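Local structure of cysteine desulfurase (Fervidobacterium islandicum, 6A6G) at residues A152-D157 with E165-T170; P175-V180 with K203-I208. The protein probably catalyses the pyridoxal-phosphate-dependent removal of sulfur from cysteine, giving alanine and a persulfide sulfur for iron-sulfur cluster assembly, as a SufS-type desulfurase. All blocks are in the same frame, centred on the assembly; numbering follows the deposited sequence.

Contact 1: A152-D157 with E165-T170; sequences AYITAD and ESILKT
Ser166 and Thr155 make the polar link between the end of strand 150-154 and helix 164-173: the serine hydroxyl OG donates to Thr155 O at 2.8 Å, meeting the carbonyl at a C=O...donor angle of 130° and tilted from its plane. OG stands anti to its own backbone nitrogen (chi1 -171°), which carries it off the helix toward the strand end. Thr155 OG1 lies 3.1 Å from Ser166 OG, and Lys169, its chain bent near the end, brings NZ to 3.5 Å from Thr155 OG1. Within the helix, Thr170 OG1 turns back to donate to Ser166 O at 2.9 Å, a carbonyl that also takes the helical Thr170 N from the other face of its plane. The axes of residues 152-154 and 165-170 run roughly antiparallel, at 147°, as the beta-alpha half of a crossover at the edge of the seven-stranded sheet of this PLP-dependent fold. The apolar part rests on Ile154, whose side chain crosses that of Thr170 at about a right angle, with Ile154 CG1 4.0 Å from Thr170 CG2, while Ile154 CG2 reaches Ile167 CG1 at 4.1 Å. Replacing Thr170 by an alanine would probably open a gap beside Ile154 CG1 and cost Ser166 O its hydroxyl donor. Leu127 of the neighbouring strand touches both Ile154 and Thr170.

Contact 2: P175-V180 with K203-I208; sequences PNPKVV and KNATLI
Val180 uses both its backbone polar atoms on the neighbouring strand: its N-H donates to Thr206 O at 2.7 Å, and its carbonyl accepts from Ile208 N at 2.8 Å. The latter bond is nearly straight, 177° at the hydrogen, whereas the first rung of the ladder, Thr206 N to Lys178 O at 2.9 Å, is more bent at 151°. These three bonds set the parallel register, Val179 beside Thr206 and Val180 beside Leu207, and two CA-H...O contacts, from Val179 CA to Thr206 O and from Leu207 CA to Val180 O, fill in between them. The strands belong to the beta-alpha-beta unit in which helix 195-201 makes the crossover, inside the large sheet of the aminotransferase class-V fold. On the face that carries Val180 and Leu207, Val180 spreads its two methyls: CG1, anti to the backbone nitrogen (chi1 170°), meets Leu207 CD1 at 3.7 Å, while CG2 turns back to Ala205 CB at 3.6 Å. Ile198 of the crossover helix touches both Val180 and Leu207. Ala205 CB also comes within 3.4 Å of Pro177 O, where the two segments enter the sheet. On the other face Val179 CG1 packs obliquely against Ile208 CD1, 3.8 Å away. The side chain of Lys178 leaves the backbone away from the partner strand, and its NZ forms a salt bridge with Asp124. Farther out, the Asn176 and Asn204 side chains approach with their amide planes steeply inclined, Asn176 OD1 facing Asn204 CB at 4.1 Å. Polar cohesion across the pair therefore lies in the backbone, which fixes the register, while aliphatic side chains add apolar contacts on either face of the pair.

How the contacts relate
Following the chain, strand 150-154 leads through a loop, residues 155-163, into helix 164-173, and contact 1 closes that loop. The helix then gives way to the loop containing Pro175 and to strand 179-183, from which the chain crosses by way of helix 195-201 to strand 206-210, lying parallel beside strand 179-183; contact 2 closes this longer loop. The two are in series, neither nested nor crossed, with centres about 14 Å apart and no direct touch. Both reach the same seven-stranded sheet: contact 1 lays a helix against its edge strand, and contact 2 pairs two interior strands. Strand 125-129, between strands 150-154 and 179-183, connects the two sites.

Contact 1: A152-D157 with E165-T170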
loop_
_atom_site.group_PDB
_atom_site.type_symbol
_atom_site.label_atom_id
_atom_site.label_comp_id
_atom_site.label_asym_id
_atom_site.label_seq_id
_atom_site.Cartn_x
_atom_site.Cartn_y
_atom_site.Cartn_z
ATOM N N ALA B 152 -3.537 9.395 26.893
ATOM C CA ALA B 152 -3.325 8.787 28.191
ATOM C C ALA B 152 -3.121 7.259 28.048
ATOM O O ALA B 152 -3.489 6.675 27.036
ATOM C CB ALA B 152 -4.529 9.090 29.100
ATOM N N TYR B 153 -2.591 6.635 29.097
ATOM C CA TYR B 153 -2.151 5.243 29.078
ATOM C C TYR B 153 -2.786 4.363 30.171
ATOM O O TYR B 153 -2.761 4.726 31.321
ATOM C CB TYR B 153 -0.636 5.222 29.257
ATOM C CG TYR B 153 0.105 5.755 28.053
ATOM C CD1 TYR B 153 0.343 4.948 26.935
ATOM C CD2 TYR B 153 0.537 7.067 28.003
ATOM C CE1 TYR B 153 0.991 5.436 25.817
ATOM C CE2 TYR B 153 1.221 7.558 26.895
ATOM C CZ TYR B 153 1.440 6.734 25.800
ATOM O OH TYR B 153 2.137 7.219 24.716
ATOM N N ILE B 154 -3.338 3.212 29.810
ATOM C CA ILE B 154 -3.583 2.142 30.756
ATOM C C ILE B 154 -2.217 1.574 31.104
ATOM O O ILE B 154 -1.556 1.054 30.240
ATOM C CB ILE B 154 -4.419 1.016 30.111
ATOM C CG1 ILE B 154 -5.821 1.504 29.813
ATOM C CG2 ILE B 154 -4.509 -0.220 31.014
ATOM C CD1 ILE B 154 -6.607 0.575 28.912
ATOM N N THR B 155 -1.789 1.645 32.360
ATOM C CA THR B 155 -0.432 1.225 32.712
ATOM C C THR B 155 -0.231 -0.286 32.764
ATOM O O THR B 155 -1.184 -1.054 33.041
ATOM C CB THR B 155 -0.026 1.742 34.087
ATOM O OG1 THR B 155 -0.908 1.178 35.052
ATOM C CG2 THR B 155 -0.059 3.248 34.125
ATOM N N ALA B 156 1.013 -0.723 32.554
ATOM C CA ALA B 156 1.320 -2.158 32.706
ATOM C C ALA B 156 2.163 -2.411 33.921
ATOM O O ALA B 156 2.914 -1.546 34.364
ATOM C CB ALA B 156 2.017 -2.709 31.478
ATOM N N ASP B 157 2.064 -3.623 34.443
ATOM C CA ASP B 157 2.946 -4.027 35.553
ATOM C C ASP B 157 4.415 -4.307 35.139
ATOM O O ASP B 157 4.777 -4.178 33.975
ATOM C CB ASP B 157 2.298 -5.174 36.359
ATOM C CG ASP B 157 2.424 -6.558 35.711
ATOM O OD1 ASP B 157 3.327 -6.832 34.873
ATOM O OD2 ASP B 157 1.603 -7.415 36.112
ATOM N N GLU B 165 -7.382 -5.029 36.945
ATOM C CA GLU B 165 -7.346 -3.946 37.932
ATOM C C GLU B 165 -6.771 -2.651 37.328
ATOM O O GLU B 165 -7.183 -1.562 37.697
ATOM C CB GLU B 165 -6.546 -4.349 39.181
ATOM C CG GLU B 165 -6.803 -5.783 39.669
ATOM C CD GLU B 165 -5.874 -6.864 39.053
ATOM O OE1 GLU B 165 -4.617 -6.742 39.212
ATOM O OE2 GLU B 165 -6.397 -7.849 38.441
ATOM N N SER B 166 -5.812 -2.755 36.412
ATOM C CA SER B 166 -5.259 -1.562 35.816
ATOM C C SER B 166 -6.297 -0.880 34.925
ATOM O O SER B 166 -6.358 0.349 34.877
ATOM C CB SER B 166 -4.009 -1.861 35.012
ATOM O OG SER B 166 -3.410 -0.633 34.638
ATOM N N ILE B 167 -7.112 -1.683 34.254
ATOM C CA ILE B 167 -8.123 -1.162 33.361
ATOM C C ILE B 167 -9.220 -0.414 34.140
ATOM O O ILE B 167 -9.547 0.724 33.798
ATOM C CB ILE B 167 -8.730 -2.258 32.461
ATOM C CG1 ILE B 167 -7.666 -2.787 31.492
ATOM C CG2 ILE B 167 -9.911 -1.706 31.661
ATOM C CD1 ILE B 167 -7.975 -4.142 30.875
ATOM N N LEU B 168 -9.730 -1.049 35.192
ATOM C CA LEU B 168 -10.745 -0.470 36.072
ATOM C C LEU B 168 -10.165 0.724 36.787
ATOM O O LEU B 168 -10.864 1.694 36.999
ATOM C CB LEU B 168 -11.238 -1.484 37.085
ATOM C CG LEU B 168 -11.849 -2.700 36.403
ATOM C CD1 LEU B 168 -12.039 -3.837 37.399
ATOM C CD2 LEU B 168 -13.157 -2.351 35.698
ATOM N N LYS B 169 -8.884 0.678 37.130
ATOM C CA LYS B 169 -8.256 1.807 37.782
ATOM C C LYS B 169 -8.171 3.000 36.826
ATOM O O LYS B 169 -8.364 4.131 37.218
ATOM C CB LYS B 169 -6.892 1.411 38.310
ATOM C CG LYS B 169 -6.011 2.563 38.786
ATOM C CD LYS B 169 -4.598 2.076 39.155
ATOM C CE LYS B 169 -3.668 1.967 37.935
ATOM N NZ LYS B 169 -2.818 0.729 37.945
ATOM N N THR B 170 -7.906 2.757 35.557
ATOM C CA THR B 170 -7.789 3.845 34.611
ATOM C C THR B 170 -9.172 4.458 34.314
ATOM O O THR B 170 -9.303 5.673 34.191
ATOM C CB THR B 170 -7.078 3.356 33.348
ATOM O OG1 THR B 170 -5.742 2.968 33.705
ATOM C CG2 THR B 170 -7.012 4.442 32.326
#

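Contact 2: P175-V180 with K203-I208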
loop_
_atom_site.group_PDB
_atom_site.type_symbol
_atom_site.label_atom_id
_atom_site.label_comp_id
_atom_site.label_asym_id
_atom_site.label_seq_id
_atom_site.Cartn_x
_atom_site.Cartn_y
_atom_site.Cartn_z
ATOM N N PRO B 175 -12.652 8.668 32.866
ATOM C CA PRO B 175 -13.908 7.959 32.701
ATOM C C PRO B 175 -14.527 8.015 31.320
ATOM O O PRO B 175 -15.396 7.198 31.011
ATOM C CB PRO B 175 -14.868 8.689 33.677
ATOM C CG PRO B 175 -14.038 9.634 34.448
ATOM C CD PRO B 175 -12.849 9.929 33.603
ATOM N N ASN B 176 -14.163 8.999 30.513
ATOM C CA ASN B 176 -14.920 9.193 29.292
ATOM C C ASN B 176 -13.984 9.595 28.115
ATOM O O ASN B 176 -14.098 10.681 27.525
ATOM C CB ASN B 176 -16.043 10.170 29.592
ATOM C CG ASN B 176 -17.017 10.326 28.451
ATOM O OD1 ASN B 176 -17.666 9.376 28.003
ATOM N ND2 ASN B 176 -17.155 11.556 27.997
ATOM N N PRO B 177 -13.035 8.697 27.782
ATOM C CA PRO B 177 -12.123 8.927 26.647
ATOM C C PRO B 177 -12.901 8.880 25.357
ATOM O O PRO B 177 -13.727 7.996 25.188
ATOM C CB PRO B 177 -11.185 7.725 26.708
ATOM C CG PRO B 177 -12.008 6.641 27.355
ATOM C CD PRO B 177 -12.849 7.354 28.379
ATOM N N LYS B 178 -12.654 9.806 24.444
ATOM C CA LYS B 178 -13.400 9.810 23.199
ATOM C C LYS B 178 -12.997 8.580 22.412
ATOM O O LYS B 178 -13.825 7.946 21.763
ATOM C CB LYS B 178 -13.118 11.101 22.415
ATOM C CG LYS B 178 -13.755 11.212 21.021
ATOM C CD LYS B 178 -15.282 11.031 20.999
ATOM C CE LYS B 178 -16.032 12.155 21.716
ATOM N NZ LYS B 178 -15.722 13.521 21.202
ATOM N N VAL B 179 -11.718 8.220 22.467
ATOM C CA VAL B 179 -11.247 7.086 21.694
ATOM C C VAL B 179 -10.501 6.138 22.605
ATOM O O VAL B 179 -9.730 6.590 23.464
ATOM C CB VAL B 179 -10.342 7.568 20.536
ATOM C CG1 VAL B 179 -9.702 6.401 19.815
ATOM C CG2 VAL B 179 -11.157 8.396 19.552
ATOM N N VAL B 180 -10.707 4.844 22.409
ATOM C CA VAL B 180 -9.895 3.853 23.073
ATOM C C VAL B 180 -9.191 3.013 22.001
ATOM O O VAL B 180 -9.848 2.386 21.205
ATOM C CB VAL B 180 -10.731 2.981 24.056
ATOM C CG1 VAL B 180 -9.946 1.783 24.567
ATOM C CG2 VAL B 180 -11.173 3.797 25.265
ATOM N N LYS B 203 -17.933 2.026 27.407
ATOM C CA LYS B 203 -19.065 1.828 26.503
ATOM C C LYS B 203 -19.329 2.978 25.564
ATOM O O LYS B 203 -19.885 2.757 24.510
ATOM C CB LYS B 203 -20.343 1.402 27.258
ATOM C CG LYS B 203 -20.650 2.233 28.483
ATOM C CD LYS B 203 -21.743 1.601 29.314
ATOM C CE LYS B 203 -22.026 2.519 30.495
ATOM N NZ LYS B 203 -23.441 2.424 30.925
ATOM N N ASN B 204 -18.892 4.188 25.887
ATOM C CA ASN B 204 -19.134 5.326 24.985
ATOM C C ASN B 204 -17.953 5.710 24.119
ATOM O O ASN B 204 -18.049 6.646 23.348
ATOM C CB ASN B 204 -19.567 6.583 25.766
ATOM C CG ASN B 204 -20.819 6.370 26.588
ATOM O OD1 ASN B 204 -20.784 6.512 27.822
ATOM N ND2 ASN B 204 -21.917 5.997 25.932
ATOM N N ALA B 205 -16.832 5.027 24.267
ATOM C CA ALA B 205 -15.671 5.341 23.464
ATOM C C ALA B 205 -15.790 4.749 22.083
ATOM O O ALA B 205 -16.354 3.681 21.902
ATOM C CB ALA B 205 -14.412 4.815 24.130
ATOM N N THR B 206 -15.228 5.450 21.101
ATOM C CA THR B 206 -14.876 4.829 19.840
ATOM C C THR B 206 -13.714 3.826 20.134
ATOM O O THR B 206 -12.609 4.217 20.527
ATOM C CB THR B 206 -14.467 5.904 18.859
ATOM O OG1 THR B 206 -15.605 6.679 18.510
ATOM C CG2 THR B 206 -13.927 5.298 17.626
ATOM N N LEU B 207 -13.990 2.534 20.022
ATOM C CA LEU B 207 -13.037 1.506 20.413
ATOM C C LEU B 207 -12.398 0.886 19.191
ATOM O O LEU B 207 -13.074 0.257 18.372
ATOM C CB LEU B 207 -13.726 0.407 21.212
ATOM C CG LEU B 207 -12.860 -0.817 21.424
ATOM C CD1 LEU B 207 -11.581 -0.442 22.134
ATOM C CD2 LEU B 207 -13.596 -1.888 22.174
ATOM N N ILE B 208 -11.085 1.052 19.115
ATOM C CA ILE B 208 -10.250 0.551 18.042
ATOM C C ILE B 208 -9.371 -0.596 18.542
ATOM O O ILE B 208 -8.685 -0.451 19.543
ATOM C CB ILE B 208 -9.306 1.664 17.539
ATOM C CG1 ILE B 208 -10.099 2.802 16.888
ATOM C CG2 ILE B 208 -8.323 1.098 16.516
ATOM C CD1 ILE B 208 -9.322 4.118 16.855
#